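Local coordinates for probable molybdopterin-guanine dinucleotide biosynthesis protein A (Aquifex aeolicus, PDB 2E8B) that probably transfers GMP from GTP to the molybdenum-molybdopterin cofactor, forming the guanine dinucleotide form of the cofactor and releasing diphosphate, at residues Y141-R152 with I160-G168. Numbering follows the deposited sequence.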
loop_
_atom_site.group_PDB
_atom_site.type_symbol
_atom_site.label_atom_id
_atom_site.label_comp_id
_atom_site.label_asym_id
_atom_site.label_seq_id
_atom_site.Cartn_x
_atom_site.Cartn_y
_atom_site.Cartn_z
ATOM N N TYR A 141 5.644 7.083 1.081
ATOM C CA TYR A 141 6.871 6.954 0.297
ATOM C C TYR A 141 7.098 8.204 -0.534
ATOM O O TYR A 141 6.147 8.797 -1.045
ATOM C CB TYR A 141 6.788 5.764 -0.660
ATOM C CG TYR A 141 7.050 4.424 -0.019
ATOM C CD1 TYR A 141 6.084 3.797 0.772
ATOM C CD2 TYR A 141 8.276 3.787 -0.194
ATOM C CE1 TYR A 141 6.338 2.560 1.377
ATOM C CE2 TYR A 141 8.542 2.558 0.405
ATOM C CZ TYR A 141 7.574 1.952 1.185
ATOM O OH TYR A 141 7.871 0.753 1.786
ATOM N N SER A 142 8.365 8.581 -0.679
ATOM C CA SER A 142 8.752 9.750 -1.460
ATOM C C SER A 142 9.034 9.386 -2.913
ATOM O O SER A 142 9.678 8.380 -3.201
ATOM C CB SER A 142 10.002 10.396 -0.860
ATOM O OG SER A 142 10.500 11.416 -1.709
ATOM N N LYS A 143 8.557 10.218 -3.831
ATOM C CA LYS A 143 8.772 9.975 -5.249
ATOM C C LYS A 143 10.266 10.034 -5.569
ATOM O O LYS A 143 10.724 9.454 -6.553
ATOM C CB LYS A 143 8.020 11.020 -6.078
ATOM C CG LYS A 143 7.965 10.711 -7.559
ATOM C CD LYS A 143 7.247 11.808 -8.321
ATOM C CE LYS A 143 7.240 11.520 -9.813
ATOM N NZ LYS A 143 6.455 10.301 -10.145
ATOM N N LYS A 144 11.019 10.733 -4.726
ATOM C CA LYS A 144 12.459 10.876 -4.919
ATOM C C LYS A 144 13.185 9.542 -4.841
ATOM O O LYS A 144 14.356 9.442 -5.198
ATOM C CB LYS A 144 13.036 11.848 -3.884
ATOM C CG LYS A 144 12.561 13.285 -4.066
ATOM C CD LYS A 144 13.177 14.232 -3.044
ATOM C CE LYS A 144 12.694 15.660 -3.262
ATOM N NZ LYS A 144 13.318 16.626 -2.316
ATOM N N LEU A 145 12.481 8.515 -4.379
ATOM C CA LEU A 145 13.058 7.180 -4.259
ATOM C C LEU A 145 12.982 6.408 -5.575
ATOM O O LEU A 145 13.588 5.347 -5.718
ATOM C CB LEU A 145 12.309 6.396 -3.187
ATOM C CG LEU A 145 12.293 7.001 -1.789
ATOM C CD1 LEU A 145 11.297 6.247 -0.942
ATOM C CD2 LEU A 145 13.682 6.945 -1.179
ATOM N N LEU A 146 12.234 6.943 -6.534
ATOM C CA LEU A 146 12.060 6.280 -7.823
ATOM C C LEU A 146 13.360 5.810 -8.477
ATOM O O LEU A 146 13.455 4.664 -8.911
ATOM C CB LEU A 146 11.293 7.195 -8.781
ATOM C CG LEU A 146 10.757 6.536 -10.050
ATOM C CD1 LEU A 146 9.954 5.288 -9.703
ATOM C CD2 LEU A 146 9.892 7.534 -10.795
ATOM N N GLU A 147 14.358 6.685 -8.548
ATOM C CA GLU A 147 15.635 6.323 -9.160
ATOM C C GLU A 147 16.283 5.108 -8.496
ATOM O O GLU A 147 16.768 4.199 -9.176
ATOM C CB GLU A 147 16.606 7.504 -9.103
ATOM C CG GLU A 147 18.015 7.159 -9.564
ATOM C CD GLU A 147 18.938 8.364 -9.589
ATOM O OE1 GLU A 147 19.128 8.998 -8.529
ATOM O OE2 GLU A 147 19.476 8.676 -10.673
ATOM N N LYS A 148 16.297 5.103 -7.166
ATOM C CA LYS A 148 16.893 4.010 -6.405
ATOM C C LYS A 148 16.109 2.709 -6.537
ATOM O O LYS A 148 16.696 1.635 -6.668
ATOM C CB LYS A 148 16.993 4.391 -4.926
ATOM C CG LYS A 148 18.096 5.397 -4.615
ATOM C CD LYS A 148 19.350 4.715 -4.068
ATOM C CE LYS A 148 19.923 3.694 -5.038
ATOM N NZ LYS A 148 21.151 3.057 -4.488
ATOM N N ILE A 149 14.786 2.804 -6.493
ATOM C CA ILE A 149 13.947 1.619 -6.613
ATOM C C ILE A 149 14.160 1.005 -7.989
ATOM O O ILE A 149 14.317 -0.207 -8.131
ATOM C CB ILE A 149 12.455 1.974 -6.441
ATOM C CG1 ILE A 149 12.205 2.492 -5.024
ATOM C CG2 ILE A 149 11.592 0.752 -6.728
ATOM C CD1 ILE A 149 10.769 2.861 -4.746
ATOM N N GLU A 150 14.182 1.860 -9.003
ATOM C CA GLU A 150 14.370 1.408 -10.369
ATOM C C GLU A 150 15.729 0.734 -10.525
ATOM O O GLU A 150 15.866 -0.265 -11.232
ATOM C CB GLU A 150 14.264 2.596 -11.320
ATOM C CG GLU A 150 14.085 2.197 -12.759
ATOM C CD GLU A 150 14.042 3.390 -13.675
ATOM O OE1 GLU A 150 13.127 4.231 -13.525
ATOM O OE2 GLU A 150 14.928 3.486 -14.542
ATOM N N GLU A 151 16.733 1.292 -9.856
ATOM C CA GLU A 151 18.086 0.759 -9.905
ATOM C C GLU A 151 18.157 -0.654 -9.327
ATOM O O GLU A 151 18.735 -1.557 -9.932
ATOM C CB GLU A 151 19.021 1.684 -9.128
ATOM C CG GLU A 151 20.475 1.267 -9.115
ATOM C CD GLU A 151 21.334 2.264 -8.366
ATOM O OE1 GLU A 151 21.289 3.462 -8.718
ATOM O OE2 GLU A 151 22.052 1.858 -7.428
ATOM N N ARG A 152 17.569 -0.844 -8.150
ATOM C CA ARG A 152 17.587 -2.154 -7.509
ATOM C C ARG A 152 16.780 -3.193 -8.292
ATOM O O ARG A 152 17.212 -4.336 -8.434
ATOM C CB ARG A 152 17.067 -2.042 -6.072
ATOM C CG ARG A 152 17.892 -1.110 -5.184
ATOM C CD ARG A 152 17.534 -1.284 -3.714
ATOM N NE ARG A 152 18.055 -2.540 -3.180
ATOM C CZ ARG A 152 19.307 -2.715 -2.776
ATOM N NH1 ARG A 152 20.173 -1.710 -2.839
ATOM N NH2 ARG A 152 19.700 -3.893 -2.317
ATOM N N ILE A 160 12.116 -5.412 -0.641
ATOM C CA ILE A 160 11.810 -4.064 -0.174
ATOM C C ILE A 160 12.600 -3.808 1.109
ATOM O O ILE A 160 12.916 -2.662 1.434
ATOM C CB ILE A 160 10.298 -3.874 0.073
ATOM C CG1 ILE A 160 9.550 -3.968 -1.264
ATOM C CG2 ILE A 160 10.035 -2.507 0.701
ATOM C CD1 ILE A 160 8.035 -3.857 -1.137
ATOM N N TRP A 161 12.920 -4.872 1.840
ATOM C CA TRP A 161 13.715 -4.723 3.063
ATOM C C TRP A 161 15.076 -4.147 2.698
ATOM O O TRP A 161 15.585 -3.260 3.374
ATOM C CB TRP A 161 13.938 -6.064 3.767
ATOM C CG TRP A 161 12.776 -6.574 4.559
ATOM C CD1 TRP A 161 11.631 -5.900 4.881
ATOM C CD2 TRP A 161 12.655 -7.874 5.145
ATOM N NE1 TRP A 161 10.803 -6.704 5.631
ATOM C CE2 TRP A 161 11.409 -7.920 5.810
ATOM C CE3 TRP A 161 13.480 -9.007 5.174
ATOM C CZ2 TRP A 161 10.967 -9.056 6.498
ATOM C CZ3 TRP A 161 13.039 -10.137 5.857
ATOM C CH2 TRP A 161 11.795 -10.151 6.509
ATOM N N ALA A 162 15.666 -4.660 1.622
ATOM C CA ALA A 162 16.974 -4.189 1.173
ATOM C C ALA A 162 16.859 -2.762 0.658
ATOM O O ALA A 162 17.739 -1.932 0.887
ATOM C CB ALA A 162 17.515 -5.107 0.076
ATOM N N LEU A 163 15.771 -2.482 -0.046
ATOM C CA LEU A 163 15.537 -1.144 -0.573
ATOM C C LEU A 163 15.488 -0.143 0.576
ATOM O O LEU A 163 16.154 0.892 0.536
ATOM C CB LEU A 163 14.211 -1.090 -1.335
ATOM C CG LEU A 163 13.710 0.311 -1.707
ATOM C CD1 LEU A 163 14.607 0.924 -2.792
ATOM C CD2 LEU A 163 12.269 0.221 -2.208
ATOM N N LEU A 164 14.698 -0.463 1.596
ATOM C CA LEU A 164 14.541 0.420 2.740
ATOM C C LEU A 164 15.833 0.625 3.527
ATOM O O LEU A 164 16.091 1.725 4.009
ATOM C CB LEU A 164 13.420 -0.090 3.649
ATOM C CG LEU A 164 12.014 0.028 3.042
ATOM C CD1 LEU A 164 10.992 -0.462 4.055
ATOM C CD2 LEU A 164 11.718 1.467 2.662
ATOM N N LYS A 165 16.647 -0.418 3.660
ATOM C CA LYS A 165 17.915 -0.261 4.365
ATOM C C LYS A 165 18.820 0.657 3.546
ATOM O O LYS A 165 19.577 1.459 4.093
ATOM C CB LYS A 165 18.597 -1.616 4.562
ATOM C CG LYS A 165 17.960 -2.452 5.649
ATOM C CD LYS A 165 18.802 -3.671 5.962
ATOM C CE LYS A 165 18.403 -4.269 7.298
ATOM N NZ LYS A 165 19.275 -5.420 7.669
ATOM N N ASP A 166 18.718 0.550 2.227
ATOM C CA ASP A 166 19.528 1.360 1.328
ATOM C C ASP A 166 19.167 2.841 1.425
ATOM O O ASP A 166 20.016 3.680 1.728
ATOM C CB ASP A 166 19.333 0.870 -0.114
ATOM C CG ASP A 166 20.274 1.538 -1.097
ATOM O OD1 ASP A 166 21.066 2.411 -0.682
ATOM O OD2 ASP A 166 20.218 1.184 -2.296
ATOM N N VAL A 167 17.897 3.155 1.188
ATOM C CA VAL A 167 17.433 4.538 1.204
ATOM C C VAL A 167 17.176 5.127 2.586
ATOM O O VAL A 167 17.164 6.351 2.748
ATOM C CB VAL A 167 16.148 4.689 0.362
ATOM C CG1 VAL A 167 16.394 4.179 -1.048
ATOM C CG2 VAL A 167 15.005 3.924 1.009
ATOM N N GLY A 168 16.982 4.259 3.574
ATOM C CA GLY A 168 16.704 4.714 4.923
ATOM C C GLY A 168 15.202 4.802 5.131
ATOM O O GLY A 168 14.457 5.074 4.190
HETATM O O HOH W 1 22.030 4.748 -1.883
#
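L163 and I149 meet at the closest backbone approach of helices 146-152 and 160-167, whose axes lie 10.6 Å apart and run roughly antiparallel, at 137°. The two methyls of L163 both rest against I149 CG1, CD2 at 3.6 Å; the CG of L163, anti to the backbone N (chi1 169°), places them there. Further along, L145 CD2 rests on V167 CB at 3.7 Å, and V167 CG1 also touches the CB of K148. From strand 140-142, Y141 lies crosswise to L164, bringing Y141 CE2 to 4.0 Å from L164 CD2, while its hydroxyl hydrogen-bonds to the carbonyl of T136.

Partly exposed charged side chains, K148, E151, R152 and D166, form a salt-bridge network. One carboxylate oxygen, D166 OD2, takes two cations: K148 NZ on its syn side at 3.0 Å, and R152 NH1 at 2.9 Å through a bent, weak bond (128°). K148 NZ also bonds weakly to E151 OE2, and a water links it to D166 OD1. The R152 chain crosses L163, its CD 3.7 Å from L163 CA, and one face of the guanidinium lies over the carbonyl oxygen of A162; NH2 forms a salt bridge with D157. Shortening R152 to an alanine would probably leave D166 OD2 with K148 NZ as its one cation among these residues, deprive D157 of this partner and uncover L163.

This helix pair, edged by the charged network, leans through L145 and L164 on V126 of the central sheet, to which Y141 itself belongs, within the GT-A-like α/β fold of MobA nucleotidyltransferases.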